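Local atomic coordinates of deferrochelatase (Vibrio cholerae, PDB entry 5DE0), a protein that binds heme b and probably acts as a dye-decolorizing peroxidase. Residues A15-N29 with Q123-R135. Numbering follows the deposited sequence.
Sequences AGPFALYTLLKVRQN and QDIEIVDETYGFR
Four N-H donors converge on Asp124 just ahead of helix 30-38: OD1 accepts Gln28 NE2 at 3.0 Å, nearly in line with its C-O bond, and Asn29 ND2 at 2.9 Å, from above the carboxylate plane, while the backbone O accepts Arg27 N and Gln28 N from one face. At the far end Pro17 CA lies 3.8 Å above the Arg135 guanidinium plane, toward its rim; Arg135 NH2, at the edge, makes a weak bond to Ala15 O. Strands 18-26 and 125-134 are neighbours in the four-stranded antiparallel sheet of the N-terminal ferredoxin-like half of the DyP-type peroxidase fold. A classic beta bulge moves the pairing by one residue, from Leu23 with Asp129 to Leu24 with Ile127: Leu23 O accepts from Asp129 N at 3.0 Å and, weakly, from Val128 N at 2.8 Å. Leu20, with CG anti to its N (chi1 169°), carries CD1 over one Tyr132 ring face, 3.9 Å from the centroid and 19° off the normal, a CH-pi contact. Where strand 125-134 begins and 18-26 ends, Ile125 CD1 meets Leu24 CD1 at 3.6 Å and Val26 CG2 at 3.7 Å. Glu130 OE2 accepts from Tyr132 OH and from Val241 N of the second subunit.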
loop_
_atom_site.group_PDB
_atom_site.type_symbol
_atom_site.label_atom_id
_atom_site.label_comp_id
_atom_site.label_asym_id
_atom_site.label_seq_id
_atom_site.Cartn_x
_atom_site.Cartn_y
_atom_site.Cartn_z
ATOM N N ALA B 15 13.926 6.207 -10.281
ATOM C CA ALA B 15 12.992 5.456 -9.448
ATOM C C ALA B 15 11.838 4.886 -10.269
ATOM O O ALA B 15 11.317 5.547 -11.167
ATOM C CB ALA B 15 12.457 6.337 -8.331
ATOM N N GLY B 16 11.454 3.650 -9.963
ATOM C CA GLY B 16 10.320 3.023 -10.616
ATOM C C GLY B 16 9.013 3.541 -10.051
ATOM O O GLY B 16 9.011 4.260 -9.056
ATOM N N PRO B 17 7.888 3.177 -10.687
ATOM C CA PRO B 17 6.538 3.585 -10.276
ATOM C C PRO B 17 6.189 3.178 -8.843
ATOM O O PRO B 17 5.296 3.772 -8.234
ATOM C CB PRO B 17 5.633 2.856 -11.276
ATOM C CG PRO B 17 6.491 2.622 -12.459
ATOM C CD PRO B 17 7.867 2.377 -11.922
ATOM N N PHE B 18 6.883 2.172 -8.319
ATOM C CA PHE B 18 6.642 1.687 -6.964
ATOM C C PHE B 18 7.961 1.432 -6.252
ATOM O O PHE B 18 8.943 1.043 -6.882
ATOM C CB PHE B 18 5.809 0.404 -6.985
ATOM C CG PHE B 18 4.545 0.519 -7.780
ATOM C CD1 PHE B 18 3.378 0.963 -7.183
ATOM C CD2 PHE B 18 4.523 0.185 -9.126
ATOM C CE1 PHE B 18 2.206 1.071 -7.916
ATOM C CE2 PHE B 18 3.357 0.291 -9.863
ATOM C CZ PHE B 18 2.196 0.734 -9.256
ATOM N N ALA B 19 7.983 1.638 -4.940
ATOM C CA ALA B 19 9.207 1.436 -4.176
ATOM C C ALA B 19 8.942 0.881 -2.780
ATOM O O ALA B 19 7.878 1.096 -2.198
ATOM C CB ALA B 19 9.986 2.734 -4.080
ATOM N N LEU B 20 9.925 0.160 -2.253
ATOM C CA LEU B 20 9.866 -0.354 -0.892
ATOM C C LEU B 20 10.998 0.222 -0.052
ATOM O O LEU B 20 12.165 0.160 -0.439
ATOM C CB LEU B 20 9.940 -1.882 -0.886
ATOM C CG LEU B 20 10.161 -2.525 0.486
ATOM C CD1 LEU B 20 8.991 -2.233 1.410
ATOM C CD2 LEU B 20 10.387 -4.023 0.349
ATOM N N TYR B 21 10.648 0.788 1.097
ATOM C CA TYR B 21 11.643 1.310 2.022
ATOM C C TYR B 21 11.453 0.686 3.398
ATOM O O TYR B 21 10.508 1.024 4.113
ATOM C CB TYR B 21 11.550 2.830 2.129
ATOM C CG TYR B 21 11.345 3.553 0.818
ATOM C CD1 TYR B 21 12.425 3.925 0.029
ATOM C CD2 TYR B 21 10.067 3.884 0.380
ATOM C CE1 TYR B 21 12.238 4.599 -1.163
ATOM C CE2 TYR B 21 9.871 4.559 -0.809
ATOM C CZ TYR B 21 10.959 4.916 -1.576
ATOM O OH TYR B 21 10.766 5.586 -2.764
ATOM N N THR B 22 12.358 -0.214 3.771
ATOM C CA THR B 22 12.221 -0.946 5.021
ATOM C C THR B 22 13.346 -0.629 6.005
ATOM O O THR B 22 14.528 -0.770 5.684
ATOM C CB THR B 22 12.186 -2.465 4.767
ATOM O OG1 THR B 22 11.085 -2.778 3.905
ATOM C CG2 THR B 22 12.023 -3.224 6.074
ATOM N N LEU B 23 12.964 -0.191 7.200
ATOM C CA LEU B 23 13.911 0.019 8.288
ATOM C C LEU B 23 13.729 -1.084 9.324
ATOM O O LEU B 23 12.620 -1.309 9.807
ATOM C CB LEU B 23 13.713 1.395 8.929
ATOM C CG LEU B 23 13.830 2.620 8.017
ATOM C CD1 LEU B 23 13.728 3.905 8.827
ATOM C CD2 LEU B 23 15.127 2.587 7.234
ATOM N N LEU B 24 14.812 -1.776 9.666
ATOM C CA LEU B 24 14.714 -2.875 10.620
ATOM C C LEU B 24 15.849 -2.867 11.641
ATOM O O LEU B 24 16.905 -2.272 11.421
ATOM C CB LEU B 24 14.675 -4.220 9.881
ATOM C CG LEU B 24 15.852 -4.620 8.986
ATOM C CD1 LEU B 24 16.855 -5.472 9.746
ATOM C CD2 LEU B 24 15.361 -5.351 7.743
ATOM N N LYS B 25 15.610 -3.531 12.766
ATOM C CA LYS B 25 16.598 -3.649 13.828
ATOM C C LYS B 25 16.986 -5.114 13.990
ATOM O O LYS B 25 16.130 -5.995 13.928
ATOM C CB LYS B 25 16.045 -3.090 15.140
ATOM C CG LYS B 25 17.061 -2.975 16.263
ATOM C CD LYS B 25 17.932 -1.737 16.105
ATOM C CE LYS B 25 18.960 -1.646 17.225
ATOM N NZ LYS B 25 19.865 -0.475 17.065
ATOM N N VAL B 26 18.275 -5.374 14.186
ATOM C CA VAL B 26 18.760 -6.741 14.332
ATOM C C VAL B 26 18.863 -7.126 15.805
ATOM O O VAL B 26 19.695 -6.594 16.539
ATOM C CB VAL B 26 20.126 -6.926 13.654
ATOM C CG1 VAL B 26 20.547 -8.386 13.702
ATOM C CG2 VAL B 26 20.071 -6.431 12.215
ATOM N N ARG B 27 18.012 -8.055 16.229
ATOM C CA ARG B 27 17.923 -8.420 17.641
ATOM C C ARG B 27 18.804 -9.612 18.018
ATOM O O ARG B 27 19.430 -9.619 19.078
ATOM C CB ARG B 27 16.467 -8.713 18.014
ATOM C CG ARG B 27 15.590 -7.475 18.073
ATOM C CD ARG B 27 16.238 -6.400 18.939
ATOM N NE ARG B 27 15.442 -5.178 18.987
ATOM C CZ ARG B 27 15.817 -4.066 19.614
ATOM N NH1 ARG B 27 16.981 -4.017 20.247
ATOM N NH2 ARG B 27 15.026 -3.001 19.604
ATOM N N GLN B 28 18.848 -10.621 17.156
ATOM C CA GLN B 28 19.648 -11.810 17.429
ATOM C C GLN B 28 20.100 -12.486 16.138
ATOM O O GLN B 28 19.711 -12.068 15.047
ATOM C CB GLN B 28 18.861 -12.801 18.288
ATOM C CG GLN B 28 17.586 -13.303 17.629
ATOM C CD GLN B 28 16.945 -14.453 18.382
ATOM O OE1 GLN B 28 17.191 -14.649 19.573
ATOM N NE2 GLN B 28 16.120 -15.225 17.685
ATOM N N ASN B 29 20.913 -13.533 16.281
ATOM C CA ASN B 29 21.433 -14.306 15.150
ATOM C C ASN B 29 21.981 -13.426 14.035
ATOM O O ASN B 29 21.621 -13.588 12.869
ATOM C CB ASN B 29 20.348 -15.233 14.595
ATOM C CG ASN B 29 20.073 -16.414 15.504
ATOM O OD1 ASN B 29 20.985 -16.956 16.128
ATOM N ND2 ASN B 29 18.812 -16.820 15.586
ATOM N N GLN B 123 12.323 -14.027 13.134
ATOM C CA GLN B 123 12.371 -13.965 14.593
ATOM C C GLN B 123 13.643 -13.287 15.094
ATOM O O GLN B 123 13.768 -12.967 16.278
ATOM C CB GLN B 123 12.263 -15.371 15.186
ATOM C CG GLN B 123 10.968 -16.086 14.846
ATOM C CD GLN B 123 9.747 -15.369 15.387
ATOM O OE1 GLN B 123 8.940 -14.835 14.626
ATOM N NE2 GLN B 123 9.608 -15.350 16.709
ATOM N N ASP B 124 14.587 -13.077 14.183
ATOM C CA ASP B 124 15.861 -12.452 14.518
ATOM C C ASP B 124 15.796 -10.943 14.313
ATOM O O ASP B 124 16.720 -10.215 14.672
ATOM C CB ASP B 124 16.988 -13.042 13.665
ATOM C CG ASP B 124 16.977 -14.560 13.649
ATOM O OD1 ASP B 124 16.653 -15.169 14.692
ATOM O OD2 ASP B 124 17.290 -15.143 12.588
ATOM N N ILE B 125 14.685 -10.485 13.744
ATOM C CA ILE B 125 14.561 -9.120 13.247
ATOM C C ILE B 125 13.286 -8.442 13.740
ATOM O O ILE B 125 12.242 -9.082 13.866
ATOM C CB ILE B 125 14.579 -9.109 11.697
ATOM C CG1 ILE B 125 15.970 -9.466 11.183
ATOM C CG2 ILE B 125 14.163 -7.761 11.136
ATOM C CD1 ILE B 125 17.033 -8.519 11.655
ATOM N N GLU B 126 13.379 -7.148 14.030
ATOM C CA GLU B 126 12.189 -6.334 14.226
ATOM C C GLU B 126 12.139 -5.213 13.195
ATOM O O GLU B 126 13.024 -4.360 13.151
ATOM C CB GLU B 126 12.146 -5.753 15.634
ATOM C CG GLU B 126 10.992 -4.786 15.852
ATOM C CD GLU B 126 10.878 -4.331 17.292
ATOM O OE1 GLU B 126 11.425 -5.019 18.179
ATOM O OE2 GLU B 126 10.250 -3.281 17.537
ATOM N N ILE B 127 11.101 -5.222 12.366
ATOM C CA ILE B 127 10.924 -4.188 11.353
ATOM C C ILE B 127 10.367 -2.912 11.979
ATOM O O ILE B 127 9.195 -2.851 12.347
ATOM C CB ILE B 127 9.987 -4.663 10.224
ATOM C CG1 ILE B 127 10.545 -5.929 9.564
ATOM C CG2 ILE B 127 9.782 -3.558 9.195
ATOM C CD1 ILE B 127 9.696 -6.452 8.424
ATOM N N VAL B 128 11.219 -1.899 12.104
ATOM C CA VAL B 128 10.841 -0.643 12.744
ATOM C C VAL B 128 9.862 0.149 11.883
ATOM O O VAL B 128 8.926 0.768 12.393
ATOM C CB VAL B 128 12.081 0.226 13.036
ATOM C CG1 VAL B 128 11.684 1.508 13.754
ATOM C CG2 VAL B 128 13.087 -0.557 13.860
ATOM N N ASP B 129 10.082 0.129 10.574
ATOM C CA ASP B 129 9.203 0.822 9.644
ATOM C C ASP B 129 9.209 0.119 8.289
ATOM O O ASP B 129 10.242 -0.367 7.832
ATOM C CB ASP B 129 9.625 2.284 9.487
ATOM C CG ASP B 129 8.458 3.197 9.145
ATOM O OD1 ASP B 129 7.340 2.684 8.923
ATOM O OD2 ASP B 129 8.660 4.430 9.091
ATOM N N GLU B 130 8.042 0.065 7.656
ATOM C CA GLU B 130 7.893 -0.573 6.355
ATOM C C GLU B 130 6.979 0.277 5.482
ATOM O O GLU B 130 5.762 0.286 5.666
ATOM C CB GLU B 130 7.333 -1.991 6.508
ATOM C CG GLU B 130 7.110 -2.732 5.197
ATOM C CD GLU B 130 6.563 -4.134 5.408
ATOM O OE1 GLU B 130 6.495 -4.576 6.574
ATOM O OE2 GLU B 130 6.202 -4.794 4.409
ATOM N N THR B 131 7.572 0.998 4.537
ATOM C CA THR B 131 6.813 1.945 3.731
ATOM C C THR B 131 6.820 1.581 2.253
ATOM O O THR B 131 7.880 1.431 1.643
ATOM C CB THR B 131 7.359 3.377 3.888
ATOM O OG1 THR B 131 7.509 3.683 5.279
ATOM C CG2 THR B 131 6.413 4.380 3.251
ATOM N N TYR B 132 5.625 1.441 1.686
ATOM C CA TYR B 132 5.475 1.188 0.259
ATOM C C TYR B 132 5.138 2.480 -0.474
ATOM O O TYR B 132 4.037 3.015 -0.334
ATOM C CB TYR B 132 4.393 0.138 0.008
ATOM C CG TYR B 132 4.776 -1.254 0.465
ATOM C CD1 TYR B 132 4.505 -1.681 1.759
ATOM C CD2 TYR B 132 5.411 -2.138 -0.398
ATOM C CE1 TYR B 132 4.854 -2.948 2.181
ATOM C CE2 TYR B 132 5.764 -3.409 0.016
ATOM C CZ TYR B 132 5.482 -3.808 1.307
ATOM O OH TYR B 132 5.832 -5.072 1.723
ATOM N N GLY B 133 6.095 2.977 -1.251
ATOM C CA GLY B 133 5.914 4.211 -1.988
ATOM C C GLY B 133 5.354 3.970 -3.376
ATOM O O GLY B 133 5.497 2.880 -3.934
ATOM N N PHE B 134 4.703 4.986 -3.931
ATOM C CA PHE B 134 4.152 4.888 -5.275
ATOM C C PHE B 134 4.209 6.232 -5.988
ATOM O O PHE B 134 3.972 7.276 -5.382
ATOM C CB PHE B 134 2.709 4.370 -5.237
ATOM C CG PHE B 134 1.796 5.152 -4.330
ATOM C CD1 PHE B 134 1.103 6.257 -4.801
ATOM C CD2 PHE B 134 1.613 4.769 -3.010
ATOM C CE1 PHE B 134 0.258 6.973 -3.969
ATOM C CE2 PHE B 134 0.770 5.480 -2.174
ATOM C CZ PHE B 134 0.091 6.581 -2.654
ATOM N N ARG B 135 4.543 6.197 -7.273
ATOM C CA ARG B 135 4.510 7.395 -8.098
ATOM C C ARG B 135 3.088 7.942 -8.116
ATOM O O ARG B 135 2.131 7.198 -8.342
ATOM C CB ARG B 135 4.997 7.095 -9.516
ATOM C CG ARG B 135 5.116 8.316 -10.409
ATOM C CD ARG B 135 5.623 7.927 -11.786
ATOM N NE ARG B 135 6.953 7.325 -11.724
ATOM C CZ ARG B 135 7.509 6.639 -12.718
ATOM N NH1 ARG B 135 6.848 6.458 -13.852
ATOM N NH2 ARG B 135 8.725 6.130 -12.575
HETATM O O HOH W 1 8.869 7.085 -9.747
HETATM O O HOH W 2 2.641 4.419 -9.316
HETATM O O HOH W 3 9.993 3.487 5.779
#